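Local coordinates for protein ALKF (Bacillus cereus, PDB 3ZBO) that is of uncertain function but has affinity for branched DNA structures and is related to the HEAT-like repeat DNA glycosylases AlkC and AlkD, at residues E206-R209 / K213-L216; V107-S110 / I114-D117; M7-V12 / A59-A64. All blocks are in the same frame, centred on the assembly; numbering follows the deposited sequence. Where two conformers were deposited one is given.

Contact 1 of 3, residues E206-R209 / K213-L216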
loop_
_atom_site.group_PDB
_atom_site.type_symbol
_atom_site.label_atom_id
_atom_site.label_comp_id
_atom_site.label_asym_id
_atom_site.label_seq_id
_atom_site.Cartn_x
_atom_site.Cartn_y
_atom_site.Cartn_z
ATOM N N GLU A 206 12.531 1.472 13.716
ATOM C CA GLU A 206 11.509 1.431 14.781
ATOM C C GLU A 206 10.341 2.311 14.373
ATOM O O GLU A 206 10.485 3.535 14.255
ATOM C CB GLU A 206 12.101 1.876 16.157
ATOM C CG GLU A 206 10.959 1.924 17.162
ATOM C CD GLU A 206 11.399 2.377 18.527
ATOM O OE1 GLU A 206 12.559 2.711 18.782
ATOM O OE2 GLU A 206 10.495 2.361 19.393
ATOM N N VAL A 207 9.216 1.650 14.128
ATOM C CA VAL A 207 7.955 2.335 13.796
ATOM C C VAL A 207 7.154 2.491 15.104
ATOM O O VAL A 207 6.641 1.533 15.661
ATOM C CB VAL A 207 7.128 1.510 12.809
ATOM C CG1 VAL A 207 5.848 2.263 12.421
ATOM C CG2 VAL A 207 7.946 1.261 11.509
ATOM N N LYS A 208 7.130 3.753 15.561
ATOM C CA LYS A 208 6.343 4.079 16.786
ATOM C C LYS A 208 4.898 4.156 16.426
ATOM O O LYS A 208 4.539 4.587 15.333
ATOM C CB LYS A 208 6.862 5.406 17.301
ATOM C CG LYS A 208 8.278 5.250 17.764
ATOM C CD LYS A 208 8.831 6.566 18.182
ATOM C CE LYS A 208 10.364 6.370 18.371
ATOM N NZ LYS A 208 11.071 7.704 18.450
ATOM N N ARG A 209 4.079 3.642 17.339
ATOM C CA ARG A 209 2.629 3.527 17.053
ATOM C C ARG A 209 1.844 3.930 18.308
ATOM O O ARG A 209 2.244 3.639 19.460
ATOM C CB ARG A 209 2.330 2.070 16.692
ATOM C CG ARG A 209 3.099 1.667 15.410
ATOM C CD ARG A 209 2.720 0.287 14.952
ATOM N NE ARG A 209 3.131 -0.711 15.983
ATOM C CZ ARG A 209 3.026 -2.023 15.739
ATOM N NH1 ARG A 209 2.568 -2.386 14.543
ATOM N NH2 ARG A 209 3.380 -2.941 16.619
ATOM N N LYS A 213 2.805 -1.375 21.103
ATOM C CA LYS A 213 4.262 -1.354 21.148
ATOM C C LYS A 213 4.783 -0.887 19.776
ATOM O O LYS A 213 4.069 -1.100 18.732
ATOM C CB LYS A 213 4.806 -2.778 21.432
ATOM C CG LYS A 213 4.394 -3.370 22.767
ATOM C CD LYS A 213 5.289 -4.574 23.180
ATOM C CE LYS A 213 4.916 -5.099 24.582
ATOM N NZ LYS A 213 4.802 -3.930 25.495
ATOM N N SER A 214 6.014 -0.373 19.747
ATOM C CA SER A 214 6.682 -0.128 18.463
ATOM C C SER A 214 6.821 -1.433 17.717
ATOM O O SER A 214 6.924 -2.522 18.273
ATOM C CB SER A 214 8.051 0.445 18.717
ATOM O OG SER A 214 7.940 1.774 19.222
ATOM N N SER A 215 6.833 -1.299 16.389
ATOM C CA SER A 215 7.265 -2.366 15.492
ATOM C C SER A 215 8.740 -2.210 15.191
ATOM O O SER A 215 9.139 -1.144 14.732
ATOM C CB SER A 215 6.412 -2.247 14.239
ATOM O OG SER A 215 6.776 -3.338 13.431
ATOM N N LEU A 216 9.556 -3.220 15.522
ATOM C CA LEU A 216 10.983 -3.182 15.157
ATOM C C LEU A 216 11.238 -3.913 13.832
ATOM O O LEU A 216 11.283 -5.227 13.829
ATOM C CB LEU A 216 11.802 -3.835 16.290
ATOM C CG LEU A 216 11.672 -3.108 17.641
ATOM C CD1 LEU A 216 12.733 -3.688 18.618
ATOM C CD2 LEU A 216 11.963 -1.635 17.505
HETATM O O HOH W 1 5.584 3.117 19.907
#
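Val207 and Ser215 form an antiparallel hydrogen-bonded pair in the two-stranded beta hairpin that stands out from this largely helical protein. Val207 N donates to Ser215 O at 2.9 Å, and Ser215 N returns a bond to Val207 O. The next pair, Glu206 with Leu216, is non-hydrogen-bonded, and there Leu216 CD2 lies against Glu206 CG at 3.7 Å. With CG anti to the backbone N (chi1 175°) and the rest of the chain extended, Glu206 reaches diagonally across to the other arm, where its OE2 accepts a short bond of 2.6 Å from Ser214 OG through the anti lone pair. Ser214 OG also accepts from a water that in turn accepts from Arg209 N, so this one hydroxyl joins Glu206 directly and Arg209 N through the water. Toward the loop, the guanidinium of Arg209 is covered on one face by Ser215 CB, and its NE and NH2 converge in plane on the single carbonyl oxygen Lys213 O, each 2.9 Å from it. Further out, Val207 and Arg209 rest on Arg172 of helix 171-187, while the backbone of the first arm is bonded at two points, Lys174 NZ donating to Glu206 O and Glu171 OE1 accepting from Lys208 N.

Contact 2 of 3, residues V107-S110 / I114-D117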
loop_
_atom_site.group_PDB
_atom_site.type_symbol
_atom_site.label_atom_id
_atom_site.label_comp_id
_atom_site.label_asym_id
_atom_site.label_seq_id
_atom_site.Cartn_x
_atom_site.Cartn_y
_atom_site.Cartn_z
ATOM N N VAL A 107 -2.400 0.865 -3.831
ATOM C CA VAL A 107 -2.547 -0.310 -4.690
ATOM C C VAL A 107 -3.406 0.117 -5.915
ATOM O O VAL A 107 -3.018 -0.270 -7.046
ATOM C CB VAL A 107 -3.209 -1.432 -3.905
ATOM C CG1 VAL A 107 -3.450 -2.640 -4.834
ATOM C CG2 VAL A 107 -2.413 -1.893 -2.691
ATOM N N THR A 108 -4.476 0.877 -5.721
ATOM C CA THR A 108 -5.240 1.370 -6.873
ATOM C C THR A 108 -4.325 2.194 -7.799
ATOM O O THR A 108 -4.296 2.011 -8.985
ATOM C CB THR A 108 -6.357 2.187 -6.359
ATOM O OG1 THR A 108 -7.195 1.345 -5.537
ATOM C CG2 THR A 108 -7.239 2.684 -7.511
ATOM N N LEU A 109 -3.487 3.034 -7.181
ATOM C CA LEU A 109 -2.516 3.834 -8.001
ATOM C C LEU A 109 -1.553 2.974 -8.803
ATOM O O LEU A 109 -1.236 3.293 -9.965
ATOM C CB LEU A 109 -1.776 4.853 -7.102
ATOM C CG LEU A 109 -0.718 5.759 -7.801
ATOM C CD1 LEU A 109 -1.476 6.661 -8.853
ATOM C CD2 LEU A 109 -0.003 6.608 -6.788
ATOM N N SER A 110 -1.087 1.872 -8.191
ATOM C CA SER A 110 -0.119 0.992 -8.895
ATOM C C SER A 110 -0.743 0.348 -10.126
ATOM O O SER A 110 0.034 -0.180 -10.940
ATOM C CB SER A 110 0.434 -0.092 -7.879
ATOM O OG SER A 110 -0.572 -1.053 -7.661
ATOM N N ILE A 114 -0.502 6.325 -14.347
ATOM C CA ILE A 114 0.226 7.512 -13.946
ATOM C C ILE A 114 0.912 7.290 -12.598
ATOM O O ILE A 114 1.239 8.197 -11.860
ATOM C CB ILE A 114 -0.719 8.737 -13.835
ATOM C CG1 ILE A 114 -1.958 8.413 -12.976
ATOM C CG2 ILE A 114 -1.243 9.033 -15.248
ATOM C CD1 ILE A 114 -2.791 9.619 -12.659
ATOM N N ALA A 115 1.216 6.016 -12.299
ATOM C CA ALA A 115 1.668 5.609 -10.969
ATOM C C ALA A 115 2.937 6.296 -10.525
ATOM O O ALA A 115 3.003 6.894 -9.423
ATOM C CB ALA A 115 1.803 4.089 -10.904
ATOM N N GLN A 116 4.018 6.228 -11.339
ATOM C CA GLN A 116 5.251 6.806 -10.866
ATOM C C GLN A 116 5.169 8.331 -10.755
ATOM O O GLN A 116 5.715 8.904 -9.804
ATOM C CB GLN A 116 6.476 6.431 -11.770
ATOM C CG GLN A 116 6.823 4.936 -11.695
ATOM C CD GLN A 116 8.086 4.630 -12.469
ATOM O OE1 GLN A 116 9.135 5.318 -12.328
ATOM N NE2 GLN A 116 7.986 3.483 -13.198
ATOM N N ASP A 117 4.466 8.989 -11.681
ATOM C CA ASP A 117 4.426 10.460 -11.600
ATOM C C ASP A 117 3.739 10.911 -10.301
ATOM O O ASP A 117 4.208 11.799 -9.576
ATOM C CB ASP A 117 3.667 10.970 -12.784
ATOM C CG ASP A 117 4.508 10.914 -14.065
ATOM O OD1 ASP A 117 5.778 10.765 -13.968
ATOM O OD2 ASP A 117 3.888 11.021 -15.140
#
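This is a small, buried apolar contact at the turn between consecutive helices, where Leu109 near the end of helix 98-110 meets Ala115 in the first turn of helix 115-124. Only three residues separate the two segments along the chain. The closest approach is that of a methyl group to a carbonyl: Ala115 CB sits 3.3 Å from Leu109 O, and the same methyl is 4.2 Å from Ser110 CA. From the other partner, Leu109 extends its branched end alongside the start of the second helix. Its CG stands anti to the backbone N (chi1 180°), and with chi2 at 64° CD1 lies 3.9 Å from Ala115 CA and CD2 4.0 Å from Ala115 O. Ile114, at the N-cap position, adds little beyond its carbonyl oxygen, which lies 4.3 Å from Leu109 CD1.

No hydrogen bond crosses between the segments, and several polar atoms find their partners elsewhere. Ser110 OG turns back into its own helix and donates to Val107 O at 2.6 Å. In the intervening turn, Ser112 OG bonds both Leu109 O and Ile114 N, tying the end of one helix to the start of the next, while Ser110 O accepts from Arg145 NH2. Around the apolar patch, Leu109 also packs on Phe88, Cys137, Val118 and Trp122, and Ala115 on Leu141 of helix 128-144. Leucine and alanine meeting across a short turn, with further helices closing round them, form a small part of the interhelical core, in an arrangement consistent with the HEAT-like repeat fold of the AlkD relatives.

Contact 3 of 3, residues M7-V12 / A59-A64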
loop_
_atom_site.group_PDB
_atom_site.type_symbol
_atom_site.label_atom_id
_atom_site.label_comp_id
_atom_site.label_asym_id
_atom_site.label_seq_id
_atom_site.Cartn_x
_atom_site.Cartn_y
_atom_site.Cartn_z
ATOM N N MET A 7 -25.368 -3.498 -9.230
ATOM C CA MET A 7 -25.514 -3.478 -7.775
ATOM C C MET A 7 -25.511 -2.023 -7.302
ATOM O O MET A 7 -24.698 -1.234 -7.767
ATOM C CB MET A 7 -24.338 -4.250 -7.173
ATOM C CG MET A 7 -24.667 -5.677 -6.917
ATOM S SD MET A 7 -23.651 -6.253 -5.539
ATOM C CE MET A 7 -24.424 -5.556 -4.112
ATOM N N ASP A 8 -26.432 -1.645 -6.430
ATOM C CA ASP A 8 -26.427 -0.276 -5.993
ATOM C C ASP A 8 -25.698 -0.109 -4.646
ATOM O O ASP A 8 -25.318 -1.058 -4.018
ATOM C CB ASP A 8 -27.813 0.390 -6.027
ATOM C CG ASP A 8 -28.809 -0.305 -5.157
ATOM O OD1 ASP A 8 -28.364 -0.985 -4.176
ATOM O OD2 ASP A 8 -30.052 -0.189 -5.453
ATOM N N PHE A 9 -25.372 1.133 -4.389
ATOM C CA PHE A 9 -24.686 1.533 -3.154
ATOM C C PHE A 9 -25.288 0.924 -1.914
ATOM O O PHE A 9 -24.558 0.325 -1.073
ATOM C CB PHE A 9 -24.679 3.068 -3.045
ATOM C CG PHE A 9 -24.137 3.566 -1.762
ATOM C CD1 PHE A 9 -22.781 3.633 -1.555
ATOM C CD2 PHE A 9 -25.011 3.944 -0.712
ATOM C CE1 PHE A 9 -22.287 4.108 -0.337
ATOM C CE2 PHE A 9 -24.552 4.384 0.542
ATOM C CZ PHE A 9 -23.151 4.458 0.727
ATOM N N LYS A 10 -26.615 1.043 -1.753
ATOM C CA LYS A 10 -27.231 0.567 -0.501
ATOM C C LYS A 10 -27.060 -0.940 -0.354
ATOM O O LYS A 10 -26.826 -1.463 0.770
ATOM C CB LYS A 10 -28.749 0.866 -0.457
ATOM C CG LYS A 10 -29.546 -0.273 0.300
ATOM C CD LYS A 10 -30.796 -0.881 -0.457
ATOM C CE LYS A 10 -31.761 -1.707 0.529
ATOM N NZ LYS A 10 -32.611 -0.876 1.507
ATOM N N THR A 11 -27.160 -1.670 -1.457
ATOM C CA THR A 11 -27.025 -3.116 -1.449
ATOM C C THR A 11 -25.579 -3.537 -1.126
ATOM O O THR A 11 -25.343 -4.453 -0.314
ATOM C CB THR A 11 -27.429 -3.711 -2.787
ATOM O OG1 THR A 11 -28.805 -3.372 -3.001
ATOM C CG2 THR A 11 -27.276 -5.232 -2.827
ATOM N N VAL A 12 -24.600 -2.852 -1.696
ATOM C CA VAL A 12 -23.220 -3.184 -1.311
ATOM C C VAL A 12 -22.930 -2.936 0.137
ATOM O O VAL A 12 -22.247 -3.793 0.765
ATOM C CB VAL A 12 -22.202 -2.347 -2.172
ATOM C CG1 VAL A 12 -20.751 -2.594 -1.706
ATOM C CG2 VAL A 12 -22.403 -2.679 -3.712
ATOM N N ALA A 59 -17.527 3.106 -6.849
ATOM C CA ALA A 59 -16.302 3.194 -6.032
ATOM C C ALA A 59 -16.259 4.556 -5.357
ATOM O O ALA A 59 -15.912 4.627 -4.120
ATOM C CB ALA A 59 -14.975 3.017 -6.898
ATOM N N GLU A 60 -16.641 5.578 -6.094
ATOM C CA GLU A 60 -16.621 6.915 -5.479
ATOM C C GLU A 60 -17.563 7.041 -4.335
ATOM O O GLU A 60 -17.214 7.663 -3.282
ATOM C CB GLU A 60 -16.858 8.052 -6.483
ATOM C CG GLU A 60 -15.767 8.173 -7.495
ATOM C CD GLU A 60 -14.439 8.764 -7.001
ATOM O OE1 GLU A 60 -14.466 9.392 -5.949
ATOM O OE2 GLU A 60 -13.454 8.659 -7.680
ATOM N N GLU A 61 -18.799 6.517 -4.496
ATOM C CA GLU A 61 -19.715 6.599 -3.379
ATOM C C GLU A 61 -19.261 5.784 -2.153
ATOM O O GLU A 61 -19.461 6.264 -1.013
ATOM C CB GLU A 61 -21.114 6.109 -3.808
ATOM C CG GLU A 61 -21.737 6.977 -4.860
ATOM C CD GLU A 61 -23.264 6.695 -5.001
ATOM O OE1 GLU A 61 -24.001 6.449 -3.999
ATOM O OE2 GLU A 61 -23.736 6.800 -6.173
ATOM N N LEU A 62 -18.688 4.630 -2.424
ATOM C CA LEU A 62 -18.211 3.767 -1.318
ATOM C C LEU A 62 -17.034 4.470 -0.654
ATOM O O LEU A 62 -16.978 4.483 0.619
ATOM C CB LEU A 62 -17.795 2.401 -1.848
ATOM C CG LEU A 62 -18.993 1.608 -2.328
ATOM C CD1 LEU A 62 -18.455 0.409 -3.035
ATOM C CD2 LEU A 62 -19.843 1.166 -1.163
ATOM N N TYR A 63 -16.140 5.073 -1.425
ATOM C CA TYR A 63 -14.948 5.681 -0.738
ATOM C C TYR A 63 -15.367 6.868 0.133
ATOM O O TYR A 63 -14.810 7.112 1.229
ATOM C CB TYR A 63 -13.947 6.095 -1.830
ATOM C CG TYR A 63 -12.584 6.301 -1.224
ATOM C CD1 TYR A 63 -11.722 5.223 -1.001
ATOM C CD2 TYR A 63 -12.171 7.594 -0.882
ATOM C CE1 TYR A 63 -10.431 5.418 -0.438
ATOM C CE2 TYR A 63 -10.937 7.809 -0.264
ATOM C CZ TYR A 63 -10.087 6.698 -0.055
ATOM O OH TYR A 63 -8.854 6.929 0.517
ATOM N N ALA A 64 -16.430 7.552 -0.287
ATOM C CA ALA A 64 -16.922 8.715 0.440
ATOM C C ALA A 64 -17.571 8.405 1.732
ATOM O O ALA A 64 -17.907 9.362 2.488
ATOM C CB ALA A 64 -17.938 9.533 -0.470
#
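Asp8 OD1 receives two bonds from Thr11, one from the hydroxyl OG1 at 2.7 Å and one from the backbone N at 3.1 Å, and so caps the start of helix 9-19, the helix that brings Phe9 and Val12 against Leu62. The backbone N meets the carboxylate oxygen nearly along its C-O axis, whereas the hydroxyl comes in on the syn side, 27° out of the carboxylate plane. The two donors fix the carboxylate over the first turn of the helix, with Asp8 at the N-cap position.

Across the contact the touching is mostly apolar. Phe9, with CG anti to the backbone N (chi1 174°), sends its ring past Leu62, the two side chains running in opposite directions, and CD1 comes within 3.9 Å of Leu62 CD2. That same methyl lies 3.9 Å from Val12 CG1, where the side chains cross at about a right angle, so Leu62 CD2 fits between residues one turn apart. Glu61 adds to the packing on Phe9: its CB is 3.7 Å from ring atom CD1, and its OE1 stands 3.6 Å from Phe9 CB, with ring and carboxylate planes 29° apart. The backbone takes part too, as Glu61 O approaches Phe9 CE1 obliquely at 3.6 Å.

Beyond the pair, Leu62 is backed by Phe73, Ala74 and Ile77 of helix 68-77 and also touches Met13, while Val12 rests on Ile52 of helix 46-52. The N-terminal helix thus packs against helix 56-63 with helices 46-52 and 68-77 as neighbours.

Overall arrangement
The three contacts follow one another along the chain, contact 3 first and contact 1 last, and none touches another. Contact 2 is the buried one, contact 3 is partly buried near the N-terminus, and contact 1 lies at the surface. Contacts 2 and 3 both join helices through apolar side chains with no hydrogen bond between segments, but contact 2 links successive helices over a short turn whereas contact 3 brings together segments whose closest ends are 47 residues apart in the chain. Contact 1 instead joins hairpin strands by backbone pairing, polar side chains and a water. Its centre lies about 27 Å from that of contact 2, on the opposite side of the chain's centre, and about 35 Å from that of contact 3.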